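Local coordinates for beta 1-3 glucanase (Clostridium beijerinckii NCIMB 8052, PDB 5H4E), which probably hydrolyses beta-1,3-glucans as a glycoside hydrolase family 64 enzyme, at residues A[56-62]-A[73-77]; A[23-29]-A[78-84]; A[159-163]-A[370-375]. All blocks are in the same frame, centred on the assembly; numbering follows the deposited sequence.

After strand 9-16 the chain enters 23-29, the start of strand 26-33, which pairs with 78-84 in contact 2 and so closes a loop 48 residues long. Contact 1 is nested inside that loop: 56-62 folds back on 73-77 across the hairpin of strands 63-67 and 70-74. Tyr77 leads straight into Phe78 of contact 2, and its O packs on Ala29 CB. Contact 3 follows in series, joining 159-163 to the C-terminal 370-375 over 206 residues. Its strands belong to a mixed sheet, contact 2 to an antiparallel one; the two contacts touch where Ile26 packs on Val373. Contact 1 lies about 27 Å from contact 3 between centres.

Contact 1. Residues A[56-62]-A[73-77]; sequences DNDAAGH and NYSNY
Asn73 is in contact with both His62 and Asp58, CB and amide alike. Its amide plane is inclined by only 37° to the His62 imidazole and lies against CE1 of that ring, Asn73 OD1 approaching His62 CE1 to 3.1 Å; CB sits over a face of the ring, 4.1 Å from the centroid, in a CH-pi contact. The His62 ring gets there because chi1 of 67° places CG between the backbone N and the carbonyl carbon. On the Asp58 side the arrangement is crosswise: the carboxylate stands steeply to the amide, and Asp58 OD1 takes a nearly straight hydrogen bond from Asn73 ND2 (3.1 Å) on its anti side, in the plane of the amide. Asn73 OD1 is hydrogen-bonded to Thr64 OG1, so the amide is held at both ends and its flip is settled.

At the far end, Tyr77 reaches back to Asp56. OH donates to Asp56 OD2 at 2.9 Å, arriving on the anti side but well out of the carboxylate plane, with the carboxylate at the ring edge and the two planes nearly perpendicular. Asp56 OD1 forms a salt bridge with Lys53, so both carboxylate oxygens have partners. Asn76, with CG anti to its backbone N (chi1 -170°), turns ND2 onto Gly61 O, 2.8 Å away and almost in line with that carbonyl.

Between these ends the backbones come close. Asn57 OD1 receives a weak bond from Ser75 N, while its ND2 goes to Val109 O; a water accepts from Asn76 N and donates to Asp56 O. Gly61 adopts a positive phi within the type II beta turn from Ala59 to His62. The whole is a polar loop folded across the base of a beta hairpin, the two-stranded antiparallel sheet 63-67 and 70-74.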
loop_
_atom_site.group_PDB
_atom_site.type_symbol
_atom_site.label_atom_id
_atom_site.label_comp_id
_atom_site.label_asym_id
_atom_site.label_seq_id
_atom_site.Cartn_x
_atom_site.Cartn_y
_atom_site.Cartn_z
ATOM N N ASP A 56 7.033 -19.043 17.853
ATOM C CA ASP A 56 5.618 -18.666 17.882
ATOM C C ASP A 56 4.748 -19.495 16.933
ATOM O O ASP A 56 3.550 -19.657 17.173
ATOM C CB ASP A 56 5.461 -17.175 17.562
ATOM C CG ASP A 56 5.899 -16.287 18.713
ATOM O OD1 ASP A 56 5.699 -16.709 19.873
ATOM O OD2 ASP A 56 6.441 -15.183 18.462
ATOM N N ASN A 57 5.346 -20.027 15.871
ATOM C CA ASN A 57 4.614 -20.865 14.918
ATOM C C ASN A 57 4.037 -22.125 15.571
ATOM O O ASN A 57 2.998 -22.635 15.150
ATOM C CB ASN A 57 5.520 -21.263 13.752
ATOM C CG ASN A 57 5.923 -20.084 12.890
ATOM O OD1 ASN A 57 5.181 -19.109 12.748
ATOM N ND2 ASN A 57 7.106 -20.170 12.301
ATOM N N ASP A 58 4.701 -22.618 16.612
ATOM C CA ASP A 58 4.330 -23.902 17.212
ATOM C C ASP A 58 3.744 -23.785 18.615
ATOM O O ASP A 58 3.255 -24.773 19.165
ATOM C CB ASP A 58 5.546 -24.827 17.266
ATOM C CG ASP A 58 6.108 -25.129 15.902
ATOM O OD1 ASP A 58 5.311 -25.446 14.993
ATOM O OD2 ASP A 58 7.349 -25.053 15.740
ATOM N N ALA A 59 3.795 -22.587 19.189
ATOM C CA ALA A 59 3.296 -22.357 20.543
ATOM C C ALA A 59 1.807 -22.688 20.682
ATOM O O ALA A 59 1.104 -22.864 19.690
ATOM C CB ALA A 59 3.558 -20.911 20.956
ATOM N N ALA A 60 1.339 -22.781 21.923
ATOM C CA ALA A 60 -0.060 -23.090 22.218
ATOM C C ALA A 60 -1.035 -22.144 21.517
ATOM O O ALA A 60 -0.888 -20.919 21.581
ATOM C CB ALA A 60 -0.302 -23.055 23.732
ATOM N N GLY A 61 -2.038 -22.724 20.863
ATOM C CA GLY A 61 -3.046 -21.952 20.157
ATOM C C GLY A 61 -2.639 -21.534 18.757
ATOM O O GLY A 61 -3.234 -20.634 18.177
ATOM N N HIS A 62 -1.619 -22.185 18.209
ATOM C CA HIS A 62 -1.151 -21.837 16.875
ATOM C C HIS A 62 -2.121 -22.344 15.822
ATOM O O HIS A 62 -3.036 -23.116 16.118
ATOM C CB HIS A 62 0.241 -22.404 16.599
ATOM C CG HIS A 62 0.289 -23.902 16.509
ATOM N ND1 HIS A 62 -0.233 -24.609 15.439
ATOM C CD2 HIS A 62 0.833 -24.835 17.330
ATOM C CE1 HIS A 62 -0.049 -25.904 15.628
ATOM N NE2 HIS A 62 0.609 -26.066 16.765
ATOM N N ASN A 73 2.419 -25.242 10.456
ATOM C CA ASN A 73 1.968 -24.483 11.627
ATOM C C ASN A 73 2.297 -22.996 11.498
ATOM O O ASN A 73 3.372 -22.632 11.018
ATOM C CB ASN A 73 2.616 -25.012 12.915
ATOM C CG ASN A 73 2.072 -26.366 13.344
ATOM O OD1 ASN A 73 1.055 -26.838 12.836
ATOM N ND2 ASN A 73 2.742 -26.984 14.314
ATOM N N TYR A 74 1.397 -22.133 11.959
ATOM C CA TYR A 74 1.636 -20.693 11.860
ATOM C C TYR A 74 1.404 -20.000 13.181
ATOM O O TYR A 74 0.618 -20.468 13.997
ATOM C CB TYR A 74 0.732 -20.065 10.801
ATOM C CG TYR A 74 0.849 -20.704 9.439
ATOM C CD1 TYR A 74 0.152 -21.872 9.137
ATOM C CD2 TYR A 74 1.646 -20.134 8.449
ATOM C CE1 TYR A 74 0.247 -22.463 7.887
ATOM C CE2 TYR A 74 1.748 -20.718 7.196
ATOM C CZ TYR A 74 1.047 -21.887 6.925
ATOM O OH TYR A 74 1.148 -22.471 5.682
ATOM N N SER A 75 2.076 -18.870 13.377
ATOM C CA SER A 75 1.852 -18.037 14.553
ATOM C C SER A 75 0.387 -17.640 14.660
ATOM O O SER A 75 -0.402 -17.840 13.731
ATOM C CB SER A 75 2.708 -16.783 14.492
ATOM O OG SER A 75 2.308 -15.974 13.394
ATOM N N ASN A 76 0.015 -17.076 15.795
ATOM C CA ASN A 76 -1.358 -16.656 15.972
ATOM C C ASN A 76 -1.376 -15.382 16.788
ATOM O O ASN A 76 -1.551 -15.399 18.011
ATOM C CB ASN A 76 -2.190 -17.747 16.631
ATOM C CG ASN A 76 -3.673 -17.430 16.614
ATOM O OD1 ASN A 76 -4.100 -16.420 16.043
ATOM N ND2 ASN A 76 -4.470 -18.289 17.241
ATOM N N TYR A 77 -1.164 -14.270 16.093
ATOM C CA TYR A 77 -1.114 -12.975 16.734
ATOM C C TYR A 77 -2.469 -12.282 16.688
ATOM O O TYR A 77 -2.585 -11.121 17.082
ATOM C CB TYR A 77 -0.064 -12.095 16.062
ATOM C CG TYR A 77 1.365 -12.611 16.109
ATOM C CD1 TYR A 77 1.834 -13.380 17.172
ATOM C CD2 TYR A 77 2.250 -12.296 15.090
ATOM C CE1 TYR A 77 3.158 -13.832 17.202
ATOM C CE2 TYR A 77 3.551 -12.718 15.114
ATOM C CZ TYR A 77 4.007 -13.489 16.164
ATOM O OH TYR A 77 5.324 -13.894 16.148
HETATM O O HOH W 1 1.582 -17.929 18.202
#

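Contact 2. Residues A[23-29]-A[78-84]; sequences NDQIYWA and FCKASQQ
An indole N-H bonded to a backbone carbonyl beyond the end of the paired strand sets this contact apart: Trp28 NE1 donates to Gln84 O at 2.8 Å, with an N-H...O angle of 168° and the oxygen lying at the ring edge, in its plane. The same indole carries Cys79 CB over one face, 4.2 Å from the centroid of the five-membered ring, with SG placed obliquely to it. Chi1 of 66° swings the Trp28 ring across to Cys79 on the partner strand. Backbone bonds run both ways between Trp28 and Cys79, an antiparallel hydrogen-bonded pair, and Ala81 N adds another to Ile26 O.

Tyr27 and Lys80, the adjoining non-hydrogen-bonded pair, extend side by side in the same direction. The extended lysine lays its CG 3.5 Å from Tyr27 CE1 and its CE near the phenol oxygen, which leaves NZ in a long salt bridge to Asp24 OD2 (3.6 Å). The other carboxylate oxygen, OD1, takes the Ser82 hydroxyl hydrogen on its anti lone pair at 2.7 Å. Next to Tyr27, Phe78 has Ala29 CB squarely over the centre of its ring, 3.5 Å from the centroid, while Leu105 also touches that phenylalanine.

Trp28 and Cys79 thus occupy one face of the sheet and Tyr27 and Lys80 the other, the charged partners gathering at its more exposed end. With the salt bridge long and the serine bond short, Asp24 is probably held more by Ser82 than by Lys80, and the in-plane bond to Gln84 O, with Cys79 CB on a face, restrains the indole's orientation.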
loop_
_atom_site.group_PDB
_atom_site.type_symbol
_atom_site.label_atom_id
_atom_site.label_comp_id
_atom_site.label_asym_id
_atom_site.label_seq_id
_atom_site.Cartn_x
_atom_site.Cartn_y
_atom_site.Cartn_z
ATOM N N ASN A 23 -18.785 -9.310 15.082
ATOM C CA ASN A 23 -17.478 -9.002 15.652
ATOM C C ASN A 23 -16.717 -10.263 16.069
ATOM O O ASN A 23 -15.484 -10.271 16.154
ATOM C CB ASN A 23 -17.628 -8.055 16.842
ATOM C CG ASN A 23 -17.936 -6.636 16.414
ATOM O OD1 ASN A 23 -18.069 -6.357 15.228
ATOM N ND2 ASN A 23 -18.055 -5.734 17.375
ATOM N N ASP A 24 -17.461 -11.333 16.321
ATOM C CA ASP A 24 -16.873 -12.635 16.599
ATOM C C ASP A 24 -16.262 -13.263 15.335
ATOM O O ASP A 24 -15.589 -14.287 15.411
ATOM C CB ASP A 24 -17.934 -13.568 17.192
ATOM C CG ASP A 24 -17.331 -14.717 17.961
ATOM O OD1 ASP A 24 -16.528 -14.466 18.891
ATOM O OD2 ASP A 24 -17.656 -15.875 17.629
ATOM N N GLN A 25 -16.495 -12.637 14.181
ATOM C CA GLN A 25 -15.986 -13.149 12.908
ATOM C C GLN A 25 -14.958 -12.209 12.267
ATOM O O GLN A 25 -14.570 -12.385 11.107
ATOM C CB GLN A 25 -17.146 -13.386 11.946
ATOM C CG GLN A 25 -18.131 -14.424 12.464
ATOM C CD GLN A 25 -19.396 -14.510 11.644
ATOM O OE1 GLN A 25 -19.882 -13.505 11.124
ATOM N NE2 GLN A 25 -19.947 -15.720 11.529
ATOM N N ILE A 26 -14.533 -11.210 13.028
ATOM C CA ILE A 26 -13.531 -10.261 12.556
ATOM C C ILE A 26 -12.272 -10.416 13.397
ATOM O O ILE A 26 -12.345 -10.408 14.622
ATOM C CB ILE A 26 -14.059 -8.822 12.633
ATOM C CG1 ILE A 26 -15.285 -8.668 11.727
ATOM C CG2 ILE A 26 -12.967 -7.818 12.236
ATOM C CD1 ILE A 26 -15.986 -7.313 11.880
ATOM N N TYR A 27 -11.126 -10.570 12.743
ATOM C CA TYR A 27 -9.868 -10.789 13.449
ATOM C C TYR A 27 -8.857 -9.699 13.145
ATOM O O TYR A 27 -8.678 -9.348 11.990
ATOM C CB TYR A 27 -9.266 -12.131 13.063
ATOM C CG TYR A 27 -10.148 -13.319 13.364
ATOM C CD1 TYR A 27 -9.861 -14.157 14.442
ATOM C CD2 TYR A 27 -11.254 -13.621 12.569
ATOM C CE1 TYR A 27 -10.653 -15.254 14.730
ATOM C CE2 TYR A 27 -12.063 -14.734 12.855
ATOM C CZ TYR A 27 -11.745 -15.542 13.937
ATOM O OH TYR A 27 -12.514 -16.647 14.245
ATOM N N TRP A 28 -8.177 -9.180 14.165
ATOM C CA TRP A 28 -7.098 -8.233 13.900
ATOM C C TRP A 28 -5.774 -8.636 14.548
ATOM O O TRP A 28 -5.748 -9.306 15.590
ATOM C CB TRP A 28 -7.490 -6.832 14.362
ATOM C CG TRP A 28 -7.657 -6.712 15.840
ATOM C CD1 TRP A 28 -8.816 -6.870 16.551
ATOM C CD2 TRP A 28 -6.646 -6.393 16.791
ATOM N NE1 TRP A 28 -8.582 -6.667 17.885
ATOM C CE2 TRP A 28 -7.255 -6.380 18.059
ATOM C CE3 TRP A 28 -5.279 -6.118 16.697
ATOM C CZ2 TRP A 28 -6.548 -6.111 19.220
ATOM C CZ3 TRP A 28 -4.581 -5.847 17.856
ATOM C CH2 TRP A 28 -5.218 -5.842 19.099
ATOM N N ALA A 29 -4.686 -8.225 13.906
ATOM C CA ALA A 29 -3.334 -8.359 14.433
ATOM C C ALA A 29 -2.522 -7.164 13.955
ATOM O O ALA A 29 -2.709 -6.704 12.830
ATOM C CB ALA A 29 -2.689 -9.672 13.969
ATOM N N PHE A 78 -3.488 -12.999 16.213
ATOM C CA PHE A 78 -4.798 -12.409 15.950
ATOM C C PHE A 78 -5.728 -12.428 17.146
ATOM O O PHE A 78 -5.607 -13.277 18.035
ATOM C CB PHE A 78 -5.457 -13.123 14.763
ATOM C CG PHE A 78 -4.902 -12.687 13.446
ATOM C CD1 PHE A 78 -5.522 -11.676 12.721
ATOM C CD2 PHE A 78 -3.720 -13.223 12.967
ATOM C CE1 PHE A 78 -4.988 -11.242 11.512
ATOM C CE2 PHE A 78 -3.191 -12.794 11.763
ATOM C CZ PHE A 78 -3.826 -11.799 11.040
ATOM N N CYS A 79 -6.655 -11.474 17.144
ATOM C CA CYS A 79 -7.649 -11.306 18.202
ATOM C C CYS A 79 -9.025 -11.048 17.590
ATOM O O CYS A 79 -9.141 -10.261 16.654
ATOM C CB CYS A 79 -7.240 -10.150 19.128
ATOM S SG CYS A 79 -8.422 -9.743 20.452
ATOM N N LYS A 80 -10.064 -11.713 18.092
ATOM C CA LYS A 80 -11.428 -11.450 17.620
ATOM C C LYS A 80 -11.889 -10.076 18.091
ATOM O O LYS A 80 -11.607 -9.691 19.223
ATOM C CB LYS A 80 -12.412 -12.511 18.130
ATOM C CG LYS A 80 -12.272 -13.894 17.501
ATOM C CD LYS A 80 -13.266 -14.894 18.108
ATOM C CE LYS A 80 -13.157 -16.237 17.391
ATOM N NZ LYS A 80 -14.299 -17.178 17.636
ATOM N N ALA A 81 -12.616 -9.350 17.244
ATOM C CA ALA A 81 -13.171 -8.061 17.654
ATOM C C ALA A 81 -14.080 -8.227 18.880
ATOM O O ALA A 81 -14.213 -7.315 19.703
ATOM C CB ALA A 81 -13.932 -7.410 16.515
ATOM N N SER A 82 -14.685 -9.404 19.014
ATOM C CA SER A 82 -15.581 -9.661 20.134
ATOM C C SER A 82 -14.821 -9.792 21.456
ATOM O O SER A 82 -15.362 -9.459 22.508
ATOM C CB SER A 82 -16.423 -10.910 19.860
ATOM O OG SER A 82 -15.606 -12.050 19.696
ATOM N N GLN A 83 -13.575 -10.263 21.408
ATOM C CA GLN A 83 -12.700 -10.258 22.586
ATOM C C GLN A 83 -12.221 -8.841 22.907
ATOM O O GLN A 83 -12.329 -8.385 24.035
ATOM C CB GLN A 83 -11.484 -11.170 22.393
ATOM C CG GLN A 83 -10.445 -11.022 23.519
ATOM C CD GLN A 83 -9.371 -12.114 23.523
ATOM O OE1 GLN A 83 -9.299 -12.936 22.610
ATOM N NE2 GLN A 83 -8.529 -12.115 24.556
ATOM N N GLN A 84 -11.680 -8.151 21.908
ATOM C CA GLN A 84 -11.291 -6.758 22.076
ATOM C C GLN A 84 -11.363 -6.071 20.711
ATOM O O GLN A 84 -10.707 -6.509 19.766
ATOM C CB GLN A 84 -9.887 -6.640 22.666
ATOM C CG GLN A 84 -9.468 -5.197 22.987
ATOM C CD GLN A 84 -8.202 -5.120 23.818
ATOM O OE1 GLN A 84 -8.126 -5.681 24.912
ATOM N NE2 GLN A 84 -7.190 -4.431 23.295
HETATM O O HOH W 2 -17.486 -6.152 20.001
#

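Contact 3. Residues A[159-163]-A[370-375]; sequences CYPYN and IINVGW
Tyr160 and Val373 form the apolar centre: ring atom CE1 of the tyrosine comes 3.8 Å from Val373 CB, the two side chains slanting across one another. On the same ring, CD1 approaches Gly374 O, while CB of Tyr160 touches the Trp375 indole at CE3, 4.1 Å away. Having CG between the backbone N and the carbonyl carbon (chi1 62°) turns the Tyr160 ring along the C-terminal strand; its hydroxyl continues to Ile99 O, and the ring stacks on Tyr101. Pro161 fits against the backbone where Gly374 passes into Trp375, its CG 3.7 Å from Trp375 N, and has Arg182 and Leu185 of helix 182-192 as further neighbours.

The strands belong to a mixed five-stranded sheet, in which 366-374 lies between the parallel 9-16 and the antiparallel 162-168. Tyr162 and Val373 are a non-hydrogen-bonded pair, and the tyrosine ring leads away to Trp138 O and Thr153 N through OH.

Gly374 N then bonds to Pro161 O at 2.9 Å. Next along the strands, Asn163 and Asn372 are paired twice through their backbones, Asn372 N reaching Asn163 O at 2.9 Å and Asn163 N reaching Asn372 O at 3.1 Å. Their side chains add a bond from Asn372 ND2 to Asn163 OD1, also 2.9 Å, but bent (139° at the hydrogen) and out of both amide planes, which lie 39° apart; Asn372 OD1 takes Asn16 ND2 from strand 9-16.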
loop_
_atom_site.group_PDB
_atom_site.type_symbol
_atom_site.label_atom_id
_atom_site.label_comp_id
_atom_site.label_asym_id
_atom_site.label_seq_id
_atom_site.Cartn_x
_atom_site.Cartn_y
_atom_site.Cartn_z
ATOM N N CYS A 159 -10.136 -6.019 -1.755
ATOM C CA CYS A 159 -10.919 -7.161 -1.280
ATOM C C CYS A 159 -12.270 -6.720 -0.709
ATOM O O CYS A 159 -13.306 -7.169 -1.172
ATOM C CB CYS A 159 -10.139 -7.961 -0.229
ATOM S SG CYS A 159 -11.075 -9.364 0.416
ATOM N N TYR A 160 -12.261 -5.850 0.304
ATOM C CA TYR A 160 -13.511 -5.318 0.835
ATOM C C TYR A 160 -13.357 -3.830 1.129
ATOM O O TYR A 160 -12.243 -3.364 1.357
ATOM C CB TYR A 160 -13.962 -6.094 2.095
ATOM C CG TYR A 160 -13.046 -6.060 3.310
ATOM C CD1 TYR A 160 -12.965 -4.925 4.113
ATOM C CD2 TYR A 160 -12.299 -7.183 3.679
ATOM C CE1 TYR A 160 -12.143 -4.893 5.237
ATOM C CE2 TYR A 160 -11.474 -7.169 4.813
ATOM C CZ TYR A 160 -11.405 -6.014 5.586
ATOM O OH TYR A 160 -10.607 -5.973 6.707
ATOM N N PRO A 161 -14.466 -3.074 1.103
ATOM C CA PRO A 161 -14.320 -1.629 1.310
ATOM C C PRO A 161 -13.965 -1.275 2.755
ATOM O O PRO A 161 -14.549 -1.829 3.696
ATOM C CB PRO A 161 -15.697 -1.082 0.944
ATOM C CG PRO A 161 -16.633 -2.219 1.150
ATOM C CD PRO A 161 -15.851 -3.449 0.779
ATOM N N TYR A 162 -12.998 -0.378 2.931
ATOM C CA TYR A 162 -12.662 0.097 4.273
ATOM C C TYR A 162 -12.086 1.503 4.217
ATOM O O TYR A 162 -11.635 1.969 3.174
ATOM C CB TYR A 162 -11.706 -0.876 5.000
ATOM C CG TYR A 162 -10.244 -0.906 4.561
ATOM C CD1 TYR A 162 -9.220 -0.815 5.491
ATOM C CD2 TYR A 162 -9.891 -1.088 3.220
ATOM C CE1 TYR A 162 -7.877 -0.883 5.094
ATOM C CE2 TYR A 162 -8.560 -1.150 2.823
ATOM C CZ TYR A 162 -7.563 -1.046 3.761
ATOM O OH TYR A 162 -6.229 -1.110 3.359
ATOM N N ASN A 163 -12.188 2.203 5.335
ATOM C CA ASN A 163 -11.743 3.583 5.383
ATOM C C ASN A 163 -11.308 3.847 6.799
ATOM O O ASN A 163 -11.662 3.087 7.713
ATOM C CB ASN A 163 -12.858 4.554 4.923
ATOM C CG ASN A 163 -14.090 4.543 5.830
ATOM O OD1 ASN A 163 -14.101 5.142 6.910
ATOM N ND2 ASN A 163 -15.148 3.894 5.371
ATOM N N ILE A 370 -10.357 5.439 13.868
ATOM C CA ILE A 370 -11.393 4.430 13.676
ATOM C C ILE A 370 -11.142 3.692 12.366
ATOM O O ILE A 370 -11.020 4.324 11.314
ATOM C CB ILE A 370 -12.818 5.028 13.607
ATOM C CG1 ILE A 370 -13.149 5.893 14.835
ATOM C CG2 ILE A 370 -13.839 3.915 13.377
ATOM C CD1 ILE A 370 -13.159 5.150 16.125
ATOM N N ILE A 371 -11.072 2.366 12.415
ATOM C CA ILE A 371 -10.922 1.613 11.179
ATOM C C ILE A 371 -12.255 0.966 10.847
ATOM O O ILE A 371 -12.703 0.016 11.492
ATOM C CB ILE A 371 -9.791 0.599 11.280
ATOM C CG1 ILE A 371 -8.519 1.348 11.711
ATOM C CG2 ILE A 371 -9.562 -0.089 9.931
ATOM C CD1 ILE A 371 -7.367 0.458 12.071
ATOM N N ASN A 372 -12.898 1.555 9.846
ATOM C CA ASN A 372 -14.224 1.170 9.412
ATOM C C ASN A 372 -14.156 0.076 8.373
ATOM O O ASN A 372 -13.807 0.338 7.230
ATOM C CB ASN A 372 -14.959 2.376 8.829
ATOM C CG ASN A 372 -15.276 3.418 9.871
ATOM O OD1 ASN A 372 -16.060 3.173 10.795
ATOM N ND2 ASN A 372 -14.670 4.585 9.738
ATOM N N VAL A 373 -14.507 -1.144 8.757
ATOM C CA VAL A 373 -14.398 -2.251 7.817
ATOM C C VAL A 373 -15.797 -2.660 7.353
ATOM O O VAL A 373 -16.697 -2.873 8.164
ATOM C CB VAL A 373 -13.604 -3.444 8.436
ATOM C CG1 VAL A 373 -12.150 -3.011 8.711
ATOM C CG2 VAL A 373 -14.275 -4.014 9.720
ATOM N N GLY A 374 -15.982 -2.737 6.036
ATOM C CA GLY A 374 -17.316 -2.871 5.488
ATOM C C GLY A 374 -17.507 -4.022 4.524
ATOM O O GLY A 374 -16.682 -4.935 4.465
ATOM N N TRP A 375 -18.605 -3.973 3.772
ATOM C CA TRP A 375 -18.961 -5.066 2.868
ATOM C C TRP A 375 -19.920 -4.590 1.775
ATOM O O TRP A 375 -20.502 -3.509 1.901
ATOM C CB TRP A 375 -19.575 -6.227 3.657
ATOM C CG TRP A 375 -19.703 -7.491 2.852
ATOM C CD1 TRP A 375 -20.836 -7.987 2.294
ATOM C CD2 TRP A 375 -18.643 -8.387 2.480
ATOM N NE1 TRP A 375 -20.557 -9.139 1.597
ATOM C CE2 TRP A 375 -19.219 -9.413 1.707
ATOM C CE3 TRP A 375 -17.265 -8.420 2.728
ATOM C CZ2 TRP A 375 -18.471 -10.467 1.184
ATOM C CZ3 TRP A 375 -16.517 -9.475 2.202
ATOM C CH2 TRP A 375 -17.126 -10.481 1.439
#